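Side-chain contacts in ATP-dependent zinc metalloprotease FtsH (Thermotoga maritima, PDB 4M8A), which probably acts as a processive, ATP-dependent zinc metalloprotease in quality control of membrane proteins, and is represented here by its periplasmic domain: residues L7-F12 and P49-D54; Q14-E19 and K64-S69; V26-R29 and V33-V36. All coordinates share one frame; numbering follows the deposited sequence.

Contact 1: residues L7-F12 and P49-D54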
ATOM      1  N   LEU B   7      24.348   8.220  -4.820  1.00 18.71           N
ATOM      2  CA  LEU B   7      23.427   7.188  -5.267  1.00 19.15           C
ATOM      3  C   LEU B   7      22.471   7.811  -6.286  1.00 16.73           C
ATOM      4  O   LEU B   7      21.906   8.876  -6.043  1.00 17.70           O
ATOM      5  CB  LEU B   7      22.655   6.657  -4.055  1.00 20.56           C
ATOM      6  CG  LEU B   7      21.597   5.581  -4.249  1.00 22.56           C
ATOM      7  CD1 LEU B   7      22.257   4.286  -4.669  1.00 26.21           C
ATOM      8  CD2 LEU B   7      20.825   5.386  -2.952  1.00 20.56           C
ATOM      9  N   SER B   8      22.292   7.170  -7.431  1.00 16.14           N
ATOM     10  CA  SER B   8      21.385   7.717  -8.439  1.00 15.38           C
ATOM     11  C   SER B   8      19.938   7.582  -7.963  1.00 17.13           C
ATOM     12  O   SER B   8      19.621   6.728  -7.122  1.00 16.66           O
ATOM     13  CB  SER B   8      21.566   7.009  -9.797  1.00 15.43           C
ATOM     14  OG  SER B   8      21.007   5.701  -9.766  1.00 17.63           O
ATOM     15  N   TYR B   9      19.057   8.408  -8.513  1.00 15.16           N
ATOM     16  CA  TYR B   9      17.640   8.284  -8.213  1.00 16.01           C
ATOM     17  C   TYR B   9      17.118   6.894  -8.593  1.00 13.28           C
ATOM     18  O   TYR B   9      16.376   6.270  -7.832  1.00 15.61           O
ATOM     19  CB  TYR B   9      16.816   9.414  -8.860  1.00 15.16           C
ATOM     20  CG  TYR B   9      15.374   9.362  -8.421  1.00 14.41           C
ATOM     21  CD1 TYR B   9      15.005   9.738  -7.133  1.00 16.76           C
ATOM     22  CD2 TYR B   9      14.389   8.894  -9.270  1.00 17.33           C
ATOM     23  CE1 TYR B   9      13.695   9.666  -6.720  1.00 18.72           C
ATOM     24  CE2 TYR B   9      13.060   8.819  -8.854  1.00 18.09           C
ATOM     25  CZ  TYR B   9      12.728   9.204  -7.578  1.00 19.95           C
ATOM     26  OH  TYR B   9      11.425   9.121  -7.131  1.00 22.91           O
ATOM     27  N   THR B  10      17.521   6.386  -9.755  1.00 15.84           N
ATOM     28  CA  THR B  10      17.074   5.059 -10.170  1.00 17.77           C
ATOM     29  C   THR B  10      17.489   3.983  -9.170  1.00 19.02           C
ATOM     30  O   THR B  10      16.685   3.123  -8.801  1.00 19.70           O
ATOM     31  CB  THR B  10      17.618   4.720 -11.557  1.00 16.45           C
ATOM     32  OG1 THR B  10      17.183   5.731 -12.464  1.00 17.64           O
ATOM     33  CG2 THR B  10      17.087   3.379 -12.042  1.00 20.32           C
ATOM     34  N   SER B  11      18.738   4.044  -8.721  1.00 16.73           N
ATOM     35  CA  SER B  11      19.242   3.061  -7.769  1.00 19.36           C
ATOM     36  C   SER B  11      18.536   3.192  -6.417  1.00 17.99           C
ATOM     37  O   SER B  11      18.298   2.189  -5.745  1.00 20.88           O
ATOM     38  CB  SER B  11      20.759   3.168  -7.608  1.00 21.76           C
ATOM     39  OG  SER B  11      21.445   2.687  -8.761  1.00 25.46           O
ATOM     40  N   PHE B  12      18.184   4.418  -6.044  1.00 16.71           N
ATOM     41  CA  PHE B  12      17.418   4.671  -4.827  1.00 16.20           C
ATOM     42  C   PHE B  12      16.057   3.992  -4.905  1.00 17.33           C
ATOM     43  O   PHE B  12      15.655   3.284  -3.982  1.00 17.62           O
ATOM     44  CB  PHE B  12      17.241   6.179  -4.622  1.00 14.00           C
ATOM     45  CG  PHE B  12      16.161   6.545  -3.635  1.00 13.92           C
ATOM     46  CD1 PHE B  12      16.259   6.182  -2.300  1.00 14.36           C
ATOM     47  CD2 PHE B  12      15.052   7.271  -4.050  1.00 16.54           C
ATOM     48  CE1 PHE B  12      15.256   6.521  -1.394  1.00 14.97           C
ATOM     49  CE2 PHE B  12      14.054   7.622  -3.155  1.00 17.25           C
ATOM     50  CZ  PHE B  12      14.154   7.251  -1.821  1.00 15.35           C
ATOM     51  N   PRO B  49      15.794  16.907  -6.646  1.00 13.86           N
ATOM     52  CA  PRO B  49      14.874  17.975  -6.231  1.00 14.19           C
ATOM     53  C   PRO B  49      13.407  17.692  -6.572  1.00 16.17           C
ATOM     54  O   PRO B  49      12.525  18.262  -5.928  1.00 16.14           O
ATOM     55  CB  PRO B  49      15.369  19.198  -7.011  1.00 16.69           C
ATOM     56  CG  PRO B  49      16.804  18.899  -7.337  1.00 17.38           C
ATOM     57  CD  PRO B  49      16.897  17.411  -7.485  1.00 13.71           C
ATOM     58  N   TRP B  50      13.157  16.824  -7.550  1.00 14.10           N
ATOM     59  CA  TRP B  50      11.795  16.474  -7.955  1.00 15.17           C
ATOM     60  C   TRP B  50      11.072  15.625  -6.917  1.00 15.90           C
ATOM     61  O   TRP B  50       9.852  15.563  -6.907  1.00 18.10           O
ATOM     62  CB  TRP B  50      11.804  15.719  -9.285  1.00 15.71           C
ATOM     63  CG  TRP B  50      12.748  14.550  -9.300  1.00 14.67           C
ATOM     64  CD1 TRP B  50      12.470  13.264  -8.943  1.00 14.77           C
ATOM     65  CD2 TRP B  50      14.122  14.566  -9.707  1.00 16.05           C
ATOM     66  NE1 TRP B  50      13.587  12.475  -9.097  1.00 16.04           N
ATOM     67  CE2 TRP B  50      14.617  13.252  -9.565  1.00 16.20           C
ATOM     68  CE3 TRP B  50      14.989  15.568 -10.159  1.00 14.99           C
ATOM     69  CZ2 TRP B  50      15.939  12.908  -9.870  1.00 16.62           C
ATOM     70  CZ3 TRP B  50      16.304  15.225 -10.471  1.00 15.15           C
ATOM     71  CH2 TRP B  50      16.763  13.907 -10.325  1.00 15.48           C
ATOM     72  N   ALA B  51      11.832  14.963  -6.053  1.00 15.17           N
ATOM     73  CA  ALA B  51      11.252  14.003  -5.134  1.00 14.24           C
ATOM     74  C   ALA B  51      10.540  14.664  -3.962  1.00 13.89           C
ATOM     75  O   ALA B  51       9.668  14.060  -3.358  1.00 17.94           O
ATOM     76  CB  ALA B  51      12.340  13.075  -4.623  1.00 18.21           C
ATOM     77  N   VAL B  52      10.910  15.897  -3.641  1.00 17.29           N
ATOM     78  CA  VAL B  52      10.531  16.483  -2.361  1.00 19.78           C
ATOM     79  C   VAL B  52       9.055  16.803  -2.253  1.00 20.68           C
ATOM     80  O   VAL B  52       8.545  17.014  -1.152  1.00 24.78           O
ATOM     81  CB  VAL B  52      11.344  17.751  -2.058  1.00 22.79           C
ATOM     82  CG1 VAL B  52      12.838  17.476  -2.277  1.00 25.42           C
ATOM     83  CG2 VAL B  52      10.850  18.915  -2.914  1.00 21.24           C
ATOM     84  N   ASN B  53       8.371  16.855  -3.389  1.00 24.43           N
ATOM     85  CA  ASN B  53       6.933  17.093  -3.390  1.00 28.87           C
ATOM     86  C   ASN B  53       6.173  16.004  -4.128  1.00 24.60           C
ATOM     87  O   ASN B  53       5.018  16.198  -4.513  1.00 25.10           O
ATOM     88  CB  ASN B  53       6.622  18.453  -4.015  1.00 35.93           C
ATOM     89  CG  ASN B  53       7.309  18.648  -5.357  1.00 39.37           C
ATOM     90  OD1 ASN B  53       7.588  17.685  -6.075  1.00 41.03           O
ATOM     91  ND2 ASN B  53       7.595  19.898  -5.696  1.00 40.03           N
ATOM     92  N   ASP B  54       6.829  14.866  -4.333  1.00 20.37           N
ATOM     93  CA  ASP B  54       6.210  13.722  -4.997  1.00 20.08           C
ATOM     94  C   ASP B  54       5.429  12.917  -3.962  1.00 18.77           C
ATOM     95  O   ASP B  54       5.993  12.060  -3.270  1.00 18.79           O
ATOM     96  CB  ASP B  54       7.285  12.854  -5.664  1.00 20.41           C
ATOM     97  CG  ASP B  54       6.712  11.617  -6.369  1.00 19.90           C
ATOM     98  OD1 ASP B  54       5.496  11.313  -6.245  1.00 22.49           O
ATOM     99  OD2 ASP B  54       7.495  10.934  -7.055  1.00 21.10           O
TER
HETATM  100  O   HOH W   1      10.032  11.556  -7.365  0.67 18.49           O
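Trp50 meets Tyr9 in a T-shaped (edge-to-face) pair: the centroids of the phenol ring and of the indole five-membered ring lie 4.6 Å apart, with the planes at 81°. The edge belongs to the indole. Its NE1 sits 3.4 Å above the phenol plane, over the centre of the ring, and six ring carbons of Tyr9 from CG to CZ are almost equally distant from it. Further along the same indole edge, Trp50 CZ2 comes within 3.7 Å of Tyr9 CB, so the tryptophan also packs on the root of the tyrosine side chain. The two run antiparallel past one another. Trp50 reaches this place with CG set between its backbone N and carbonyl carbon (chi1 51°), which directs the NE1 edge of the indole at the phenol face.

Ala51 follows with a looser apolar touch, its CB 4.2 Å from Tyr9 CE1. At the end of the segment, Asp54 meets the tyrosine through a water, which donates to Asp54 OD2 at 2.6 Å and lies 2.8 Å from Tyr9 OH. The other carboxylate oxygen, OD1, accepts from Leu57 N, so one side chain serves both the water link and the start of the next helix. On the other segment, Ser8 OG caps its own helix by accepting from Ser11 N at 3.0 Å.

Val62 of a second subunit packs on Tyr9, and Ile58 of that subunit on Trp50. This aromatic pair therefore borders a subunit interface and ties the first turn of helix 9-17 to the loop leading to the N-cap of helix 55-63, within the alpha+beta fold of the FtsH periplasmic domain.

Contact 2: residues Q14-E19 and K64-S69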
ATOM      1  N   GLN B  14      15.271   1.538  -6.790  0.54 18.65           N
ATOM      2  CA  GLN B  14      15.656   0.113  -6.783  0.54 18.97           C
ATOM      3  C   GLN B  14      15.785  -0.455  -5.365  0.54 18.06           C
ATOM      4  O   GLN B  14      15.397  -1.596  -5.088  0.54 19.64           O
ATOM      5  CB  GLN B  14      16.993  -0.093  -7.528  0.54 21.03           C
ATOM      6  CG  GLN B  14      16.885  -0.376  -9.031  0.54 20.57           C
ATOM      7  CD  GLN B  14      18.218  -0.310  -9.796  0.54 21.41           C
ATOM      8  OE1 GLN B  14      19.290  -0.109  -9.221  0.54 23.20           O
ATOM      9  NE2 GLN B  14      18.138  -0.478 -11.111  0.54 21.61           N
ATOM     10  N   MET B  15      16.346   0.352  -4.474  1.00 19.13           N
ATOM     11  CA  MET B  15      16.538  -0.021  -3.071  1.00 19.48           C
ATOM     12  C   MET B  15      15.238  -0.013  -2.283  1.00 20.90           C
ATOM     13  O   MET B  15      14.995  -0.890  -1.448  1.00 22.08           O
ATOM     14  CB  MET B  15      17.556   0.903  -2.409  1.00 19.15           C
ATOM     15  CG  MET B  15      18.951   0.615  -2.862  1.00 25.92           C
ATOM     16  SD  MET B  15      20.108   1.807  -2.202  1.00 31.17           S
ATOM     17  CE  MET B  15      19.751   1.693  -0.463  1.00 31.21           C
ATOM     18  N   VAL B  16      14.405   0.980  -2.551  1.00 19.20           N
ATOM     19  CA  VAL B  16      13.098   1.046  -1.921  1.00 21.17           C
ATOM     20  C   VAL B  16      12.248  -0.172  -2.305  1.00 21.55           C
ATOM     21  O   VAL B  16      11.603  -0.790  -1.444  1.00 23.51           O
ATOM     22  CB  VAL B  16      12.387   2.367  -2.276  1.00 22.38           C
ATOM     23  CG1 VAL B  16      10.950   2.363  -1.767  1.00 22.84           C
ATOM     24  CG2 VAL B  16      13.161   3.545  -1.695  1.00 21.26           C
ATOM     25  N   GLU B  17      12.283  -0.539  -3.586  1.00 24.35           N
ATOM     26  CA  GLU B  17      11.422  -1.594  -4.123  1.00 23.58           C
ATOM     27  C   GLU B  17      11.892  -3.001  -3.799  1.00 29.95           C
ATOM     28  O   GLU B  17      11.117  -3.953  -3.932  1.00 31.26           O
ATOM     29  CB  GLU B  17      11.288  -1.457  -5.642  1.00 24.40           C
ATOM     30  CG  GLU B  17      10.638  -0.176  -6.094  1.00 25.34           C
ATOM     31  CD  GLU B  17      10.493  -0.089  -7.605  1.00 28.65           C
ATOM     32  OE1 GLU B  17      11.210  -0.816  -8.337  1.00 30.95           O
ATOM     33  OE2 GLU B  17       9.658   0.714  -8.068  1.00 32.22           O
ATOM     34  N   ASP B  18      13.154  -3.134  -3.399  1.00 27.90           N
ATOM     35  CA  ASP B  18      13.723  -4.435  -3.057  1.00 30.91           C
ATOM     36  C   ASP B  18      12.831  -5.154  -2.038  1.00 34.49           C
ATOM     37  O   ASP B  18      12.464  -4.574  -1.025  1.00 34.02           O
ATOM     38  CB  ASP B  18      15.135  -4.242  -2.496  1.00 41.49           C
ATOM     39  CG  ASP B  18      15.974  -5.500  -2.570  1.00 46.18           C
ATOM     40  OD1 ASP B  18      15.419  -6.598  -2.358  1.00 50.06           O
ATOM     41  OD2 ASP B  18      17.188  -5.388  -2.836  1.00 48.81           O
ATOM     42  N   GLU B  19      12.464  -6.403  -2.317  1.00 40.66           N
ATOM     43  CA  GLU B  19      11.567  -7.147  -1.428  1.00 44.23           C
ATOM     44  C   GLU B  19      12.168  -7.352  -0.039  1.00 46.75           C
ATOM     45  O   GLU B  19      11.450  -7.553   0.944  1.00 46.65           O
ATOM     46  CB  GLU B  19      11.159  -8.493  -2.049  1.00 46.39           C
ATOM     47  CG  GLU B  19      12.284  -9.516  -2.177  1.00 53.17           C
ATOM     48  CD  GLU B  19      11.880 -10.737  -2.997  1.00 55.83           C
ATOM     49  OE1 GLU B  19      11.727 -10.607  -4.232  1.00 53.63           O
ATOM     50  OE2 GLU B  19      11.712 -11.826  -2.406  1.00 56.86           O
ATOM     51  N   LYS B  64       5.623   1.561   3.477  1.00 19.97           N
ATOM     52  CA  LYS B  64       6.615   0.507   3.684  1.00 19.58           C
ATOM     53  C   LYS B  64       7.204   0.547   5.081  1.00 16.34           C
ATOM     54  O   LYS B  64       7.960  -0.343   5.473  1.00 20.00           O
ATOM     55  CB  LYS B  64       7.735   0.616   2.649  1.00 20.30           C
ATOM     56  CG  LYS B  64       7.270   0.307   1.238  1.00 28.82           C
ATOM     57  CD  LYS B  64       8.424   0.392   0.274  1.00 31.94           C
ATOM     58  CE  LYS B  64       9.556  -0.501   0.749  1.00 38.54           C
ATOM     59  NZ  LYS B  64       9.177  -1.943   0.736  1.00 39.21           N
ATOM     60  N   GLY B  65       6.845   1.574   5.837  1.00 15.29           N
ATOM     61  CA  GLY B  65       7.355   1.733   7.185  1.00 17.69           C
ATOM     62  C   GLY B  65       8.716   2.393   7.223  1.00 15.50           C
ATOM     63  O   GLY B  65       9.335   2.459   8.284  1.00 16.43           O
ATOM     64  N   ILE B  66       9.174   2.897   6.071  1.00 12.38           N
ATOM     65  CA  ILE B  66      10.437   3.637   6.002  1.00 12.52           C
ATOM     66  C   ILE B  66      10.233   4.964   6.715  1.00 12.35           C
ATOM     67  O   ILE B  66       9.192   5.602   6.563  1.00 10.84           O
ATOM     68  CB  ILE B  66      10.894   3.841   4.543  1.00 11.09           C
ATOM     69  CG1 ILE B  66      11.226   2.478   3.915  1.00 12.26           C
ATOM     70  CG2 ILE B  66      12.086   4.818   4.464  1.00 12.25           C
ATOM     71  CD1 ILE B  66      11.349   2.502   2.414  1.00 13.18           C
ATOM     72  N   LYS B  67      11.190   5.345   7.547  1.00 10.26           N
ATOM     73  CA  LYS B  67      11.101   6.604   8.269  1.00 10.28           C
ATOM     74  C   LYS B  67      11.362   7.747   7.307  1.00 10.80           C
ATOM     75  O   LYS B  67      12.433   7.823   6.701  1.00 13.04           O
ATOM     76  CB  LYS B  67      12.123   6.630   9.407  1.00 11.57           C
ATOM     77  CG  LYS B  67      12.057   7.884  10.267  1.00  9.82           C
ATOM     78  CD  LYS B  67      13.007   7.756  11.466  1.00 11.09           C
ATOM     79  CE  LYS B  67      12.938   8.999  12.345  1.00 13.57           C
ATOM     80  NZ  LYS B  67      13.945   8.926  13.453  1.00 17.50           N
ATOM     81  N   VAL B  68      10.394   8.645   7.167  1.00  8.62           N
ATOM     82  CA  VAL B  68      10.541   9.806   6.292  1.00  8.90           C
ATOM     83  C   VAL B  68      10.560  11.053   7.159  1.00  8.86           C
ATOM     84  O   VAL B  68       9.644  11.270   7.962  1.00  9.97           O
ATOM     85  CB  VAL B  68       9.376   9.901   5.292  1.00  9.06           C
ATOM     86  CG1 VAL B  68       9.491  11.178   4.462  1.00 11.95           C
ATOM     87  CG2 VAL B  68       9.337   8.652   4.416  1.00 13.08           C
ATOM     88  N   SER B  69      11.598  11.869   6.995  1.00 10.37           N
ATOM     89  CA  SER B  69      11.857  13.038   7.848  1.00 12.93           C
ATOM     90  C   SER B  69      12.233  14.206   6.964  1.00 14.22           C
ATOM     91  O   SER B  69      13.134  14.073   6.142  1.00 14.35           O
ATOM     92  CB  SER B  69      13.067  12.773   8.760  1.00 17.10           C
ATOM     93  OG  SER B  69      12.880  11.587   9.544  1.00 21.03           O
TER
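Val16 and Lys64 touch along aliphatic carbons, Val16 CG1 lying 3.8 Å from Lys64 CD while the two side chains cross obliquely. Lys64 CE approaches more closely, 3.0 Å from Val16 O, whereas the ammonium nitrogen NZ stays 3.5 Å from that oxygen at an angle too poor for a hydrogen bond. The lysine thus takes part through its methylenes and lays its chain against a carbonyl at the end of helix 9-17. Its shape explains this: extended through chi2, it bends at chi3 (54°) and again at chi4 (65°), turning CE and NZ to the valine backbone. Val16 CG1 serves a second neighbour, Ile66 CD1, at 4.2 Å. One methyl therefore bridges an exposed lysine chain and a buried isoleucine.

In the next shell, Leu61 of helix 55-63 packs against both Val16 and Ile66, and Lys60 adds to the cover of Val16. Val23 of strand 23-29 touches Ile66. The path between Lys64 and Ile66 is set by Gly65, which leaves helical geometry with a positive phi of 83° and closes helix 55-63 in a Schellman motif.

Beyond the turn the chain enters strand 67-71, and the main chain meets a third subunit: Ile66 O and Val68 N both hydrogen-bond to Thr10 OG1 of that subunit. The end of helix 9-17 is thereby packed against a helix-to-strand connection, in which a Schellman turn leads from helix 55-63 into a strand at the edge of this chain's own sheet.

Contact 3: residues V26-R29 and V33-V36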
ATOM      1  N   VAL B  26      14.644   7.909   5.042  1.00  8.95           N
ATOM      2  CA  VAL B  26      14.906   8.876   3.995  1.00  9.87           C
ATOM      3  C   VAL B  26      14.687  10.259   4.571  1.00  8.73           C
ATOM      4  O   VAL B  26      13.597  10.570   5.049  1.00  9.87           O
ATOM      5  CB  VAL B  26      13.992   8.656   2.768  1.00  8.29           C
ATOM      6  CG1 VAL B  26      14.259   9.706   1.710  1.00 10.37           C
ATOM      7  CG2 VAL B  26      14.210   7.240   2.192  1.00 10.61           C
ATOM      8  N   VAL B  27      15.742  11.069   4.553  1.00  8.60           N
ATOM      9  CA  VAL B  27      15.634  12.447   5.014  1.00  8.70           C
ATOM     10  C   VAL B  27      15.498  13.311   3.762  1.00  8.87           C
ATOM     11  O   VAL B  27      16.368  13.300   2.884  1.00  9.91           O
ATOM     12  CB  VAL B  27      16.861  12.895   5.861  1.00 10.45           C
ATOM     13  CG1 VAL B  27      16.768  14.383   6.232  1.00 11.03           C
ATOM     14  CG2 VAL B  27      16.995  12.027   7.107  1.00 12.49           C
ATOM     15  N   ILE B  28      14.386  14.026   3.673  1.00  8.77           N
ATOM     16  CA  ILE B  28      14.090  14.871   2.524  1.00  8.49           C
ATOM     17  C   ILE B  28      14.506  16.298   2.885  1.00  9.85           C
ATOM     18  O   ILE B  28      13.810  17.021   3.614  1.00 11.25           O
ATOM     19  CB  ILE B  28      12.604  14.795   2.136  1.00  9.90           C
ATOM     20  CG1 ILE B  28      12.190  13.338   1.868  1.00 11.16           C
ATOM     21  CG2 ILE B  28      12.327  15.648   0.896  1.00 13.52           C
ATOM     22  CD1 ILE B  28      10.693  13.179   1.500  1.00 13.59           C
ATOM     23  N   ARG B  29      15.680  16.683   2.415  1.00  9.69           N
ATOM     24  CA  ARG B  29      16.230  17.983   2.756  1.00 10.78           C
ATOM     25  C   ARG B  29      15.594  19.074   1.918  1.00 11.37           C
ATOM     26  O   ARG B  29      15.240  18.862   0.747  1.00 12.73           O
ATOM     27  CB  ARG B  29      17.733  17.983   2.501  1.00 13.27           C
ATOM     28  CG  ARG B  29      18.529  17.038   3.397  1.00 12.79           C
ATOM     29  CD  ARG B  29      19.984  16.907   2.942  1.00 14.51           C
ATOM     30  NE  ARG B  29      20.591  18.215   2.711  1.00 15.26           N
ATOM     31  CZ  ARG B  29      21.231  18.912   3.638  1.00 19.74           C
ATOM     32  NH1 ARG B  29      21.369  18.413   4.861  1.00 18.99           N
ATOM     33  NH2 ARG B  29      21.747  20.094   3.332  1.00 19.34           N
ATOM     34  N   VAL B  33      18.219  17.387  -1.753  1.00 13.59           N
ATOM     35  CA  VAL B  33      19.006  16.177  -1.589  1.00 13.63           C
ATOM     36  C   VAL B  33      18.277  15.250  -0.637  1.00 11.41           C
ATOM     37  O   VAL B  33      17.738  15.687   0.377  1.00 14.06           O
ATOM     38  CB  VAL B  33      20.392  16.514  -1.021  1.00 13.43           C
ATOM     39  CG1 VAL B  33      21.162  15.243  -0.645  1.00 17.43           C
ATOM     40  CG2 VAL B  33      21.170  17.370  -2.008  1.00 14.87           C
ATOM     41  N   LEU B  34      18.228  13.967  -0.985  1.00 11.85           N
ATOM     42  CA  LEU B  34      17.711  12.968  -0.075  1.00 11.05           C
ATOM     43  C   LEU B  34      18.879  12.264   0.564  1.00 11.53           C
ATOM     44  O   LEU B  34      19.798  11.837  -0.120  1.00 14.93           O
ATOM     45  CB  LEU B  34      16.891  11.912  -0.824  1.00 12.92           C
ATOM     46  CG  LEU B  34      15.852  12.374  -1.840  1.00 17.47           C
ATOM     47  CD1 LEU B  34      15.192  11.172  -2.478  1.00 15.56           C
ATOM     48  CD2 LEU B  34      14.818  13.284  -1.200  1.00 17.69           C
ATOM     49  N   ARG B  35      18.867  12.147   1.883  0.55  9.92           N
ATOM     50  CA  ARG B  35      19.850  11.310   2.542  0.55  8.95           C
ATOM     51  C   ARG B  35      19.163  10.013   2.904  0.55  9.71           C
ATOM     52  O   ARG B  35      18.124  10.002   3.579  0.55 10.22           O
ATOM     53  CB  ARG B  35      20.416  11.993   3.778  0.55 13.62           C
ATOM     54  CG  ARG B  35      21.397  13.096   3.462  0.55 16.21           C
ATOM     55  CD  ARG B  35      22.184  13.436   4.698  0.55 16.58           C
ATOM     56  NE  ARG B  35      21.734  14.685   5.288  0.55 26.62           N
ATOM     57  CZ  ARG B  35      20.976  14.773   6.372  0.55 25.28           C
ATOM     58  NH1 ARG B  35      20.570  13.678   7.013  0.55 23.30           N
ATOM     59  NH2 ARG B  35      20.639  15.968   6.820  0.55  8.07           N
ATOM     60  N   VAL B  36      19.737   8.922   2.425  1.00 10.26           N
ATOM     61  CA  VAL B  36      19.106   7.613   2.501  1.00 11.27           C
ATOM     62  C   VAL B  36      19.937   6.690   3.396  1.00  9.36           C
ATOM     63  O   VAL B  36      21.100   6.424   3.127  1.00 13.19           O
ATOM     64  CB  VAL B  36      18.965   7.001   1.098  1.00 12.47           C
ATOM     65  CG1 VAL B  36      18.307   5.630   1.163  1.00 13.41           C
ATOM     66  CG2 VAL B  36      18.190   7.951   0.180  1.00 13.09           C
TER
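The guanidinium of Arg35 has Val27 CG1 over one face, 3.9 Å from Arg35 NH1, and Arg29 at its edge. Arg29 NH1 lies 3.2 Å from Arg35 NH2, each nitrogen near the plane of the other group, with the two planes 57° apart. Both nitrogens are donors, so this is an approach of like charges and not a hydrogen bond. Arg35 is modelled in two conformers and its guanidinium geometry belongs to one of them, so the closeness of the pair is doubtful. Val33 CB stands obliquely to the Arg29 guanidinium. The first two torsions of Arg29 put its CD alongside Val33, and the bend at chi3 (49°) then turns NE and the guanidinium.

These side chains hang on two antiparallel strands; the axes of the two short segments come within 4.7 Å. Val27 and Arg35 form the hydrogen-bonded pair: Val27 N donates to Arg35 O at 2.8 Å and an almost straight 176°, and Arg35 N returns a bond to Val27 O at 2.9 Å. Towards the turn, Arg29 N donates to Val33 O at 3.1 Å. Non-hydrogen-bonded pairs, Val26 with Val36 and Ile28 with Leu34, lie on the other face of the sheet. There Ile28 CG2 and Leu34 CD2 meet at 4.0 Å, their side chains running side by side in the same direction. Phe12 of helix 9-17 packs on Val26, Leu34 and Val36 over this face, while Trp50 of a third subunit reaches Ile28.

Nearby acids probably offset the arginine charges: Arg29 NH2 forms a salt bridge with Asp31 in the hairpin turn, and its NH1 a long, weak ion pair with Glu71. The hairpin is thus two-faced, aliphatic toward helix 9-17 and the loop carrying Ala51 and Val52, and cationic beside Val27, where any repulsion between the arginines is probably eased by these carboxylates.

Overall arrangement
Contacts 1 and 2 share helix 9-17, using its start and its end, with centres about 12 Å apart; Leu7 CD2 and Met15 SD touch between them at 3.7 Å. Their segments alternate along the chain, and the hairpin of contact 3 falls within the span that each encloses. Contact 3 lies about 9 Å from contact 1 and about 12 Å from contact 2, centre to centre. Phe12 packs the helix onto the hairpin, while segment 64-69 enters strand 67-71, which runs parallel to strand 23-29 in the mixed sheet. Helix, loop, turn and sheet thus close one compact periplasmic domain, whose surfaces meet other copies in a six-chain assembly.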